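Local atomic coordinates of alpha-L-rhamnosidase (PDB entry 3W5M), a protein that hydrolyses terminal alpha-L-rhamnose residues from citrus flavonoids and gum arabic, and carries a calcium-dependent carbohydrate-binding module that recognises L-rhamnose. Residues E656-L661 against Q708-R713; Q714-A719 against A772-E777; S10-Y13 against G19-A22; A938-V943 against A958-L963. All blocks are in the same frame, centred on the assembly; numbering follows the deposited sequence.

Interaction 1: E656-L661 against Q708-R713; sequences ESARFL and QAYGDR
The phenol ring of Tyr710 lies between two alanine methyls, with Ala658 CB over one face and Ala709 CB, from its own helix, over the other. Ala658 CB sits 4.1 Å from the centroid of the Tyr710 ring and 21° off the ring normal, a CH-pi contact displaced toward the rim, where CD2 is its closest carbon at 3.8 Å. The ring reaches this slot because CG of Tyr710 stands anti to the carbonyl carbon (chi1 -56°), which sends the ring across to the start of the facing helix. There the hydroxyl accepts a nearly straight hydrogen bond, Ser657 N to Tyr710 OH, of 2.8 Å and 174°. A backbone N-H in the turn leading into helix 658-671 is thereby satisfied by a side chain from another helix. Glu656 works on the same turn from within: its OE2 caps Arg659 N at 3.0 Å, while OE1 takes both NE and NH2 of Arg659, lying close to the guanidinium plane. One carboxylate thus serves a backbone N-H and a salt bridge at once. The buried contact joins the start of helix 658-671 to the end of helix 698-710 within the catalytic (alpha/alpha)6-barrel, with Ala652 of helix 641-654 also packing on Tyr710 and the N-terminal domain contributing Tyr13 against Ala658.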
loop_
_atom_site.group_PDB
_atom_site.type_symbol
_atom_site.label_atom_id
_atom_site.label_comp_id
_atom_site.label_asym_id
_atom_site.label_seq_id
_atom_site.Cartn_x
_atom_site.Cartn_y
_atom_site.Cartn_z
ATOM N N GLU A 656 1.070 2.844 14.518
ATOM C CA GLU A 656 -0.013 1.965 14.939
ATOM C C GLU A 656 -0.384 1.113 13.719
ATOM O O GLU A 656 -0.962 1.594 12.755
ATOM C CB GLU A 656 -1.206 2.749 15.483
ATOM C CG GLU A 656 -2.342 1.829 15.965
ATOM C CD GLU A 656 -3.401 1.557 14.898
ATOM O OE1 GLU A 656 -4.070 2.522 14.462
ATOM O OE2 GLU A 656 -3.595 0.373 14.485
ATOM N N SER A 657 0.006 -0.159 13.759
ATOM C CA SER A 657 -0.103 -1.044 12.607
ATOM C C SER A 657 -1.153 -2.127 12.820
ATOM O O SER A 657 -1.374 -2.955 11.932
ATOM C CB SER A 657 1.274 -1.686 12.289
ATOM O OG SER A 657 2.211 -0.675 11.913
ATOM N N ALA A 658 -1.864 -2.081 13.958
ATOM C CA ALA A 658 -2.858 -3.119 14.254
ATOM C C ALA A 658 -4.025 -3.148 13.282
ATOM O O ALA A 658 -4.353 -4.190 12.742
ATOM C CB ALA A 658 -3.363 -2.988 15.681
ATOM N N ARG A 659 -4.695 -2.017 13.061
ATOM C CA ARG A 659 -5.822 -2.054 12.153
ATOM C C ARG A 659 -5.332 -2.408 10.730
ATOM O O ARG A 659 -6.000 -3.163 10.005
ATOM C CB ARG A 659 -6.522 -0.695 12.124
ATOM C CG ARG A 659 -7.270 -0.325 13.419
ATOM C CD ARG A 659 -7.853 1.091 13.267
ATOM N NE ARG A 659 -6.753 2.058 13.202
ATOM C CZ ARG A 659 -6.778 3.191 12.482
ATOM N NH1 ARG A 659 -7.842 3.526 11.767
ATOM N NH2 ARG A 659 -5.704 3.982 12.472
ATOM N N PHE A 660 -4.174 -1.857 10.335
ATOM C CA PHE A 660 -3.685 -2.021 8.955
ATOM C C PHE A 660 -3.347 -3.486 8.677
ATOM O O PHE A 660 -3.783 -4.043 7.672
ATOM C CB PHE A 660 -2.443 -1.148 8.690
ATOM C CG PHE A 660 -2.102 -1.000 7.215
ATOM C CD1 PHE A 660 -2.904 -0.208 6.358
ATOM C CD2 PHE A 660 -0.990 -1.641 6.684
ATOM C CE1 PHE A 660 -2.585 -0.067 5.004
ATOM C CE2 PHE A 660 -0.663 -1.513 5.334
ATOM C CZ PHE A 660 -1.463 -0.718 4.494
ATOM N N LEU A 661 -2.584 -4.096 9.575
ATOM C CA LEU A 661 -2.195 -5.500 9.366
ATOM C C LEU A 661 -3.290 -6.498 9.714
ATOM O O LEU A 661 -3.338 -7.557 9.114
ATOM C CB LEU A 661 -0.849 -5.832 10.046
ATOM C CG LEU A 661 0.243 -4.924 9.479
ATOM C CD1 LEU A 661 1.488 -5.152 10.321
ATOM C CD2 LEU A 661 0.502 -5.159 7.986
ATOM N N GLN A 708 2.655 -9.663 20.104
ATOM C CA GLN A 708 3.760 -9.122 20.881
ATOM C C GLN A 708 3.674 -7.595 21.098
ATOM O O GLN A 708 3.879 -7.098 22.220
ATOM C CB GLN A 708 5.094 -9.499 20.230
ATOM C CG GLN A 708 5.381 -10.976 20.400
ATOM C CD GLN A 708 5.566 -11.325 21.869
ATOM O OE1 GLN A 708 6.392 -10.717 22.559
ATOM N NE2 GLN A 708 4.773 -12.264 22.363
ATOM N N ALA A 709 3.350 -6.849 20.039
ATOM C CA ALA A 709 3.319 -5.387 20.149
ATOM C C ALA A 709 2.094 -4.863 20.865
ATOM O O ALA A 709 2.184 -3.873 21.627
ATOM C CB ALA A 709 3.436 -4.727 18.769
ATOM N N TYR A 710 0.954 -5.499 20.627
ATOM C CA TYR A 710 -0.329 -4.924 21.066
ATOM C C TYR A 710 -1.032 -5.788 22.112
ATOM O O TYR A 710 -1.929 -5.312 22.803
ATOM C CB TYR A 710 -1.275 -4.615 19.891
ATOM C CG TYR A 710 -0.628 -3.702 18.889
ATOM C CD1 TYR A 710 -0.366 -2.367 19.206
ATOM C CD2 TYR A 710 -0.266 -4.171 17.624
ATOM C CE1 TYR A 710 0.251 -1.524 18.286
ATOM C CE2 TYR A 710 0.355 -3.340 16.702
ATOM C CZ TYR A 710 0.606 -2.012 17.029
ATOM O OH TYR A 710 1.257 -1.189 16.098
ATOM N N GLY A 711 -0.615 -7.045 22.245
ATOM C CA GLY A 711 -1.322 -7.944 23.158
ATOM C C GLY A 711 -2.685 -8.309 22.604
ATOM O O GLY A 711 -3.575 -8.711 23.367
ATOM N N ASP A 712 -2.853 -8.188 21.279
ATOM C CA ASP A 712 -4.141 -8.402 20.618
ATOM C C ASP A 712 -4.481 -9.886 20.503
ATOM O O ASP A 712 -4.024 -10.547 19.559
ATOM C CB ASP A 712 -4.109 -7.781 19.209
ATOM C CG ASP A 712 -5.474 -7.687 18.572
ATOM O OD1 ASP A 712 -6.280 -8.634 18.693
ATOM O OD2 ASP A 712 -5.752 -6.644 17.920
ATOM N N ARG A 713 -5.291 -10.405 21.437
ATOM C CA ARG A 713 -5.631 -11.840 21.435
ATOM C C ARG A 713 -6.561 -12.190 20.293
ATOM O O ARG A 713 -6.531 -13.295 19.805
ATOM C CB ARG A 713 -6.234 -12.321 22.791
ATOM C CG ARG A 713 -5.258 -12.165 23.963
ATOM C CD ARG A 713 -5.880 -12.465 25.328
ATOM N NE ARG A 713 -5.856 -13.893 25.662
ATOM C CZ ARG A 713 -6.909 -14.707 25.572
ATOM N NH1 ARG A 713 -8.072 -14.250 25.143
ATOM N NH2 ARG A 713 -6.801 -15.983 25.898
#

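Interaction 2: Q714-A719 against A772-E777; sequences QVLADA and ARMATE
Leu716 meets the facing helix with its two methyls divided between two residues. CD2 packs on Met774, lying 3.9 Å from Met774 CG and 4.1 Å from Met774 SD, with Met774 CE equally near, so this one methyl is in touch with CG, sulfur and terminal methyl alike. CD1 instead touches the aliphatic root of Glu777, at 4.1 Å from Glu777 CB. Met774 can offer such a long flank because its chain is extended beyond CG (chi2 -177°, chi3 -176°), and the leucine branch crosses it at a slant. The backbones are close here too, with the CA atoms of Leu716 and Met774 6.4 Å apart.

Glu777 behaves differently along its length: the chain bends at chi2 (-61°), which leaves CB against the leucine but carries the carboxylate away from helix 713-732, where OE1 is hydrogen-bonded to the hydroxyl of Tyr707. That tyrosine also packs on Leu716, so helix 698-710 borders the contact as a third partner. Further out, Arg713 NH2 donates to the carbonyl of Glu777 and ties the beginning of helix 713-732 to the last residue of helix 756-777.

Between the two segments themselves the contact is apolar, made of methyl, methylene and sulfur surfaces. Its cohesion probably rests on dispersion and on the exclusion of water, while directional bonds lie beside it, among them those of Tyr707 and Arg713.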
loop_
_atom_site.group_PDB
_atom_site.type_symbol
_atom_site.label_atom_id
_atom_site.label_comp_id
_atom_site.label_asym_id
_atom_site.label_seq_id
_atom_site.Cartn_x
_atom_site.Cartn_y
_atom_site.Cartn_z
ATOM N N GLN A 714 -7.383 -11.248 19.839
ATOM C CA GLN A 714 -8.308 -11.552 18.763
ATOM C C GLN A 714 -7.589 -11.876 17.447
ATOM O O GLN A 714 -8.045 -12.726 16.677
ATOM C CB GLN A 714 -9.298 -10.408 18.560
ATOM C CG GLN A 714 -10.302 -10.643 17.457
ATOM C CD GLN A 714 -11.350 -9.544 17.435
ATOM O OE1 GLN A 714 -12.286 -9.567 18.234
ATOM N NE2 GLN A 714 -11.194 -8.568 16.532
ATOM N N VAL A 715 -6.468 -11.205 17.212
ATOM C CA VAL A 715 -5.670 -11.454 16.014
ATOM C C VAL A 715 -5.184 -12.918 16.011
ATOM O O VAL A 715 -5.177 -13.554 14.967
ATOM C CB VAL A 715 -4.483 -10.478 15.938
ATOM C CG1 VAL A 715 -3.487 -10.921 14.898
ATOM C CG2 VAL A 715 -4.997 -9.088 15.555
ATOM N N LEU A 716 -4.803 -13.431 17.177
ATOM C CA LEU A 716 -4.367 -14.834 17.259
ATOM C C LEU A 716 -5.519 -15.801 17.055
ATOM O O LEU A 716 -5.409 -16.764 16.287
ATOM C CB LEU A 716 -3.685 -15.121 18.595
ATOM C CG LEU A 716 -2.424 -14.352 18.971
ATOM C CD1 LEU A 716 -1.925 -14.922 20.287
ATOM C CD2 LEU A 716 -1.347 -14.444 17.880
ATOM N N ALA A 717 -6.640 -15.551 17.732
ATOM C CA ALA A 717 -7.802 -16.419 17.560
ATOM C C ALA A 717 -8.248 -16.509 16.086
ATOM O O ALA A 717 -8.587 -17.575 15.594
ATOM C CB ALA A 717 -8.936 -15.993 18.491
ATOM N N ASP A 718 -8.198 -15.394 15.363
ATOM C CA ASP A 718 -8.664 -15.370 13.992
ATOM C C ASP A 718 -7.669 -16.016 13.020
ATOM O O ASP A 718 -8.062 -16.427 11.938
ATOM C CB ASP A 718 -8.937 -13.909 13.557
ATOM C CG ASP A 718 -10.197 -13.328 14.197
ATOM O OD1 ASP A 718 -11.043 -14.083 14.738
ATOM O OD2 ASP A 718 -10.357 -12.087 14.150
ATOM N N ALA A 719 -6.397 -16.107 13.424
ATOM C CA ALA A 719 -5.304 -16.612 12.576
ATOM C C ALA A 719 -5.105 -18.108 12.806
ATOM O O ALA A 719 -4.742 -18.832 11.888
ATOM C CB ALA A 719 -4.004 -15.874 12.887
ATOM N N ALA A 772 2.406 -23.272 18.572
ATOM C CA ALA A 772 2.311 -23.744 19.966
ATOM C C ALA A 772 2.191 -22.573 20.936
ATOM O O ALA A 772 1.436 -22.640 21.912
ATOM C CB ALA A 772 3.506 -24.629 20.341
ATOM N N ARG A 773 2.928 -21.501 20.662
ATOM C CA ARG A 773 2.898 -20.305 21.484
ATOM C C ARG A 773 1.503 -19.669 21.429
ATOM O O ARG A 773 0.990 -19.232 22.465
ATOM C CB ARG A 773 3.989 -19.320 21.058
ATOM C CG ARG A 773 5.420 -19.797 21.332
ATOM C CD ARG A 773 6.405 -18.663 21.098
ATOM N NE ARG A 773 7.643 -19.107 20.456
ATOM C CZ ARG A 773 8.545 -18.279 19.932
ATOM N NH1 ARG A 773 8.356 -16.952 19.976
ATOM N NH2 ARG A 773 9.644 -18.774 19.367
ATOM N N MET A 774 0.899 -19.643 20.238
ATOM C CA MET A 774 -0.467 -19.107 20.051
ATOM C C MET A 774 -1.504 -19.937 20.805
ATOM O O MET A 774 -2.360 -19.379 21.509
ATOM C CB MET A 774 -0.858 -19.083 18.569
ATOM C CG MET A 774 -0.049 -18.098 17.739
ATOM S SD MET A 774 -0.637 -18.087 16.036
ATOM C CE MET A 774 0.551 -16.977 15.283
ATOM N N ALA A 775 -1.438 -21.264 20.637
ATOM C CA ALA A 775 -2.373 -22.178 21.300
ATOM C C ALA A 775 -2.313 -21.917 22.792
ATOM O O ALA A 775 -3.358 -21.844 23.469
ATOM C CB ALA A 775 -2.018 -23.635 20.987
ATOM N N THR A 776 -1.088 -21.768 23.295
ATOM C CA THR A 776 -0.815 -21.518 24.709
ATOM C C THR A 776 -1.445 -20.193 25.177
ATOM O O THR A 776 -2.175 -20.172 26.161
ATOM C CB THR A 776 0.704 -21.569 24.999
ATOM O OG1 THR A 776 1.185 -22.892 24.718
ATOM C CG2 THR A 776 1.027 -21.236 26.438
ATOM N N GLU A 777 -1.187 -19.101 24.465
ATOM C CA GLU A 777 -1.810 -17.823 24.830
ATOM C C GLU A 777 -3.330 -17.861 24.833
ATOM O O GLU A 777 -3.969 -17.177 25.629
ATOM C CB GLU A 777 -1.307 -16.689 23.935
ATOM C CG GLU A 777 0.204 -16.450 24.043
ATOM C CD GLU A 777 0.671 -16.045 25.442
ATOM O OE1 GLU A 777 0.124 -15.082 26.015
ATOM O OE2 GLU A 777 1.597 -16.685 25.978
#

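Interaction 3: S10-Y13 against G19-A22; sequences SVEY and GLDA
With chi1 at -177° and chi2 at 71°, Leu20 sets its two methyls against Val11 and Glu12, one of them serving both residues. CD2 of Leu20 lies 3.7 Å from Val11 CG1, the valine branch that stands anti to its backbone N and slants across the leucine. The same methyl is 3.8 Å from Glu12 CG. CD1 of Leu20 lies 3.9 Å from Glu12 CG, so both methyls of the fork meet that one methylene, and the two chains cross at about a right angle. Ala22 adds a looser touch at the border, its CB 4.4 Å from Glu12 OE2.

The segments flank a short connection in the N-terminal immunoglobulin-like domain, a beta-sandwich: strand 10-11 pairs antiparallel with strand 26-32, whereas the chain turns a corner at Gly19 and binds through its backbone to Glu109 on strand 106-110 of the other sheet. Leu20 and Val11 both pack on Trp108 of that strand and on Pro25, so the pair lies where the two sheets meet, at the partly exposed border of the sandwich.

Glu12 has a divided role. Its methylenes supply apolar surface to Leu20, while its carboxylate, turned by the bend at chi2 (-71°), forms a salt bridge through OE1 to Arg26, the residue with which its backbone also pairs.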
loop_
_atom_site.group_PDB
_atom_site.type_symbol
_atom_site.label_atom_id
_atom_site.label_comp_id
_atom_site.label_asym_id
_atom_site.label_seq_id
_atom_site.Cartn_x
_atom_site.Cartn_y
_atom_site.Cartn_z
ATOM N N SER A 10 -10.347 4.554 23.914
ATOM C CA SER A 10 -10.491 4.264 22.485
ATOM C C SER A 10 -11.323 3.010 22.265
ATOM O O SER A 10 -11.535 2.214 23.176
ATOM C CB SER A 10 -9.120 4.116 21.806
ATOM O OG SER A 10 -8.448 2.952 22.275
ATOM N N VAL A 11 -11.792 2.862 21.032
ATOM C CA VAL A 11 -12.612 1.725 20.643
ATOM C C VAL A 11 -11.980 1.191 19.356
ATOM O O VAL A 11 -11.802 1.924 18.386
ATOM C CB VAL A 11 -14.075 2.139 20.408
ATOM C CG1 VAL A 11 -14.908 0.925 20.000
ATOM C CG2 VAL A 11 -14.681 2.761 21.679
ATOM N N GLU A 12 -11.618 -0.086 19.346
ATOM C CA GLU A 12 -10.942 -0.641 18.177
ATOM C C GLU A 12 -9.782 0.247 17.690
ATOM O O GLU A 12 -9.680 0.529 16.487
ATOM C CB GLU A 12 -11.944 -0.947 17.046
ATOM C CG GLU A 12 -12.993 -2.001 17.390
ATOM C CD GLU A 12 -12.392 -3.408 17.477
ATOM O OE1 GLU A 12 -11.455 -3.727 16.692
ATOM O OE2 GLU A 12 -12.857 -4.210 18.321
ATOM N N TYR A 13 -8.914 0.637 18.633
ATOM C CA TYR A 13 -7.670 1.374 18.381
ATOM C C TYR A 13 -7.868 2.841 18.055
ATOM O O TYR A 13 -6.897 3.537 17.800
ATOM C CB TYR A 13 -6.855 0.728 17.235
ATOM C CG TYR A 13 -6.297 -0.626 17.610
ATOM C CD1 TYR A 13 -5.109 -0.725 18.295
ATOM C CD2 TYR A 13 -6.957 -1.804 17.254
ATOM C CE1 TYR A 13 -4.572 -1.962 18.635
ATOM C CE2 TYR A 13 -6.434 -3.059 17.591
ATOM C CZ TYR A 13 -5.245 -3.125 18.293
ATOM O OH TYR A 13 -4.660 -4.347 18.626
ATOM N N GLY A 19 -18.860 4.479 12.039
ATOM C CA GLY A 19 -19.162 3.427 11.054
ATOM C C GLY A 19 -18.407 2.133 11.375
ATOM O O GLY A 19 -17.753 1.565 10.511
ATOM N N LEU A 20 -18.499 1.688 12.615
ATOM C CA LEU A 20 -17.769 0.521 13.109
ATOM C C LEU A 20 -18.756 -0.640 13.170
ATOM O O LEU A 20 -19.784 -0.539 13.855
ATOM C CB LEU A 20 -17.194 0.810 14.499
ATOM C CG LEU A 20 -16.333 -0.278 15.153
ATOM C CD1 LEU A 20 -14.993 -0.388 14.448
ATOM C CD2 LEU A 20 -16.095 0.032 16.624
ATOM N N ASP A 21 -18.442 -1.741 12.488
ATOM C CA ASP A 21 -19.365 -2.861 12.407
ATOM C C ASP A 21 -19.128 -4.024 13.380
ATOM O O ASP A 21 -19.925 -4.963 13.393
ATOM C CB ASP A 21 -19.489 -3.365 10.947
ATOM C CG ASP A 21 -20.445 -2.499 10.107
ATOM O OD1 ASP A 21 -21.184 -1.678 10.690
ATOM O OD2 ASP A 21 -20.458 -2.632 8.862
ATOM N N ALA A 22 -18.080 -3.953 14.204
ATOM C CA ALA A 22 -17.781 -5.009 15.187
ATOM C C ALA A 22 -18.993 -5.272 16.091
ATOM O O ALA A 22 -19.611 -4.327 16.592
ATOM C CB ALA A 22 -16.567 -4.627 16.029
#

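Interaction 4: A938-V943 against A958-L963; sequences AGYRQV and ATFASL
A single ring carbon, Phe960 CE2, carries most of this contact, standing 3.4 Å from Tyr940 CE1 over one face of the tyrosine ring. It is displaced toward the rim, on the CE1 side, and lies 3.6 Å from Tyr940 CZ. The two planes are inclined at 48° with centroids 4.8 Å apart, an oblique aromatic pair midway between parallel and perpendicular. The side chains arrive from opposite directions: CG of Phe960 is anti to its backbone N (chi1 172°), which extends the phenyl group from its strand to the tyrosine. Tyr940 follows Gly939, and both have positive phi; Val943 CG2 abuts the tyrosine ring edge.

Beside the rings, a water bridges the hydroxyl of Ser962 and the carbonyl of Tyr940. It donates to Ser962 OG at 2.7 Å and, at the longer distance of 3.3 Å, to Tyr940 O; the same serine hydroxyl is bonded to the carbonyl of Gly965. The contact links the two sheets of the C-terminal beta-sandwich domain, strand 955-962 in one and the approach to strand 942-945 in the other, with Ile933 also packed on Tyr940.

The close approach is consistent with dispersion between the two rings, perhaps with a weak electrostatic part. Alongside this apolar pair a single water serves polar atoms of both segments, its bond to Tyr940 O being the looser.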
loop_
_atom_site.group_PDB
_atom_site.type_symbol
_atom_site.label_atom_id
_atom_site.label_comp_id
_atom_site.label_asym_id
_atom_site.label_seq_id
_atom_site.Cartn_x
_atom_site.Cartn_y
_atom_site.Cartn_z
ATOM N N ALA A 938 3.515 -9.778 26.403
ATOM C CA ALA A 938 2.836 -9.329 25.200
ATOM C C ALA A 938 2.081 -8.034 25.439
ATOM O O ALA A 938 1.426 -7.836 26.486
ATOM C CB ALA A 938 1.912 -10.396 24.655
ATOM N N GLY A 939 2.213 -7.133 24.478
ATOM C CA GLY A 939 1.543 -5.840 24.546
ATOM C C GLY A 939 2.157 -4.873 25.535
ATOM O O GLY A 939 1.536 -3.863 25.866
ATOM N N TYR A 940 3.378 -5.156 26.007
ATOM C CA TYR A 940 4.090 -4.280 26.948
ATOM C C TYR A 940 3.418 -4.181 28.328
ATOM O O TYR A 940 3.615 -3.188 29.049
ATOM C CB TYR A 940 4.333 -2.876 26.373
ATOM C CG TYR A 940 5.240 -2.871 25.183
ATOM C CD1 TYR A 940 4.761 -3.187 23.907
ATOM C CD2 TYR A 940 6.599 -2.565 25.334
ATOM C CE1 TYR A 940 5.613 -3.214 22.803
ATOM C CE2 TYR A 940 7.456 -2.578 24.246
ATOM C CZ TYR A 940 6.968 -2.903 22.989
ATOM O OH TYR A 940 7.846 -2.913 21.914
ATOM N N ARG A 941 2.633 -5.195 28.689
ATOM C CA ARG A 941 2.131 -5.323 30.060
ATOM C C ARG A 941 3.303 -5.292 31.044
ATOM O O ARG A 941 3.179 -4.796 32.169
ATOM C CB ARG A 941 1.331 -6.618 30.236
ATOM C CG ARG A 941 0.448 -6.602 31.472
ATOM C CD ARG A 941 -0.323 -5.289 31.544
ATOM N NE ARG A 941 -1.102 -5.159 32.772
ATOM C CZ ARG A 941 -2.290 -5.724 32.969
ATOM N NH1 ARG A 941 -2.856 -6.469 32.027
ATOM N NH2 ARG A 941 -2.914 -5.545 34.119
ATOM N N GLN A 942 4.425 -5.858 30.611
ATOM C CA GLN A 942 5.712 -5.668 31.253
ATOM C C GLN A 942 6.612 -5.158 30.140
ATOM O O GLN A 942 6.592 -5.707 29.032
ATOM C CB GLN A 942 6.304 -6.985 31.788
ATOM C CG GLN A 942 7.574 -6.751 32.586
ATOM C CD GLN A 942 8.462 -7.984 32.720
ATOM O OE1 GLN A 942 8.701 -8.723 31.751
ATOM N NE2 GLN A 942 8.974 -8.198 33.924
ATOM N N VAL A 943 7.371 -4.100 30.419
ATOM C CA VAL A 943 8.362 -3.590 29.469
ATOM C C VAL A 943 9.778 -3.936 29.969
ATOM O O VAL A 943 10.095 -3.698 31.147
ATOM C CB VAL A 943 8.178 -2.066 29.189
ATOM C CG1 VAL A 943 8.292 -1.237 30.455
ATOM C CG2 VAL A 943 9.153 -1.567 28.133
ATOM N N ALA A 958 13.769 8.194 23.677
ATOM C CA ALA A 958 12.700 7.575 22.884
ATOM C C ALA A 958 11.368 7.677 23.609
ATOM O O ALA A 958 11.319 7.714 24.847
ATOM C CB ALA A 958 13.021 6.115 22.615
ATOM N N THR A 959 10.278 7.723 22.845
ATOM C CA THR A 959 8.946 7.535 23.419
ATOM C C THR A 959 8.153 6.609 22.494
ATOM O O THR A 959 8.050 6.870 21.282
ATOM C CB THR A 959 8.194 8.870 23.571
ATOM O OG1 THR A 959 8.937 9.756 24.422
ATOM C CG2 THR A 959 6.791 8.639 24.176
ATOM N N PHE A 960 7.627 5.526 23.059
ATOM C CA PHE A 960 6.788 4.586 22.342
ATOM C C PHE A 960 5.349 4.772 22.813
ATOM O O PHE A 960 5.081 4.697 24.006
ATOM C CB PHE A 960 7.267 3.163 22.602
ATOM C CG PHE A 960 6.366 2.103 22.058
ATOM C CD1 PHE A 960 5.991 2.086 20.708
ATOM C CD2 PHE A 960 5.897 1.096 22.896
ATOM C CE1 PHE A 960 5.172 1.090 20.220
ATOM C CE2 PHE A 960 5.056 0.109 22.416
ATOM C CZ PHE A 960 4.685 0.109 21.081
ATOM N N ALA A 961 4.425 5.025 21.877
ATOM C CA ALA A 961 3.011 5.206 22.218
ATOM C C ALA A 961 2.357 3.822 22.314
ATOM O O ALA A 961 1.740 3.336 21.347
ATOM C CB ALA A 961 2.313 6.047 21.155
ATOM N N SER A 962 2.511 3.157 23.456
ATOM C CA SER A 962 1.916 1.832 23.617
ATOM C C SER A 962 0.406 1.953 23.836
ATOM O O SER A 962 -0.100 3.045 24.127
ATOM C CB SER A 962 2.573 1.064 24.781
ATOM O OG SER A 962 1.968 1.411 26.007
ATOM N N LEU A 963 -0.312 0.823 23.759
ATOM C CA LEU A 963 -1.767 0.840 24.075
ATOM C C LEU A 963 -2.096 1.275 25.521
ATOM O O LEU A 963 -3.158 1.880 25.759
ATOM C CB LEU A 963 -2.470 -0.492 23.742
ATOM C CG LEU A 963 -2.280 -1.045 22.318
ATOM C CD1 LEU A 963 -3.251 -2.196 22.061
ATOM C CD2 LEU A 963 -2.493 0.054 21.280
HETATM O O HOH W 1 2.578 -0.236 28.119
#

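Along the chain the contacts come in series: interaction 3 in the N-terminal domain, interactions 1 and 2 in the catalytic helical domain, then interaction 4 in the C-terminal domain. Interaction 1 is the hub, its centre 12 to 14 Å from each of the others. Helices 698-710 and 713-732 follow each other and carry it on to interaction 2, where helix 713-732 meets helix 756-777. Asp712 OD2 bonds to Tyr13 OH (2.6 Å) of interaction 3, and Gln708 O receives Gly939 N (2.8 Å) of interaction 4, while Tyr13 packs on Leu963. The N-terminal domain, distant in sequence, thus meets the helical and C-terminal domains at one end of the barrel, away from its rhamnose-binding residues.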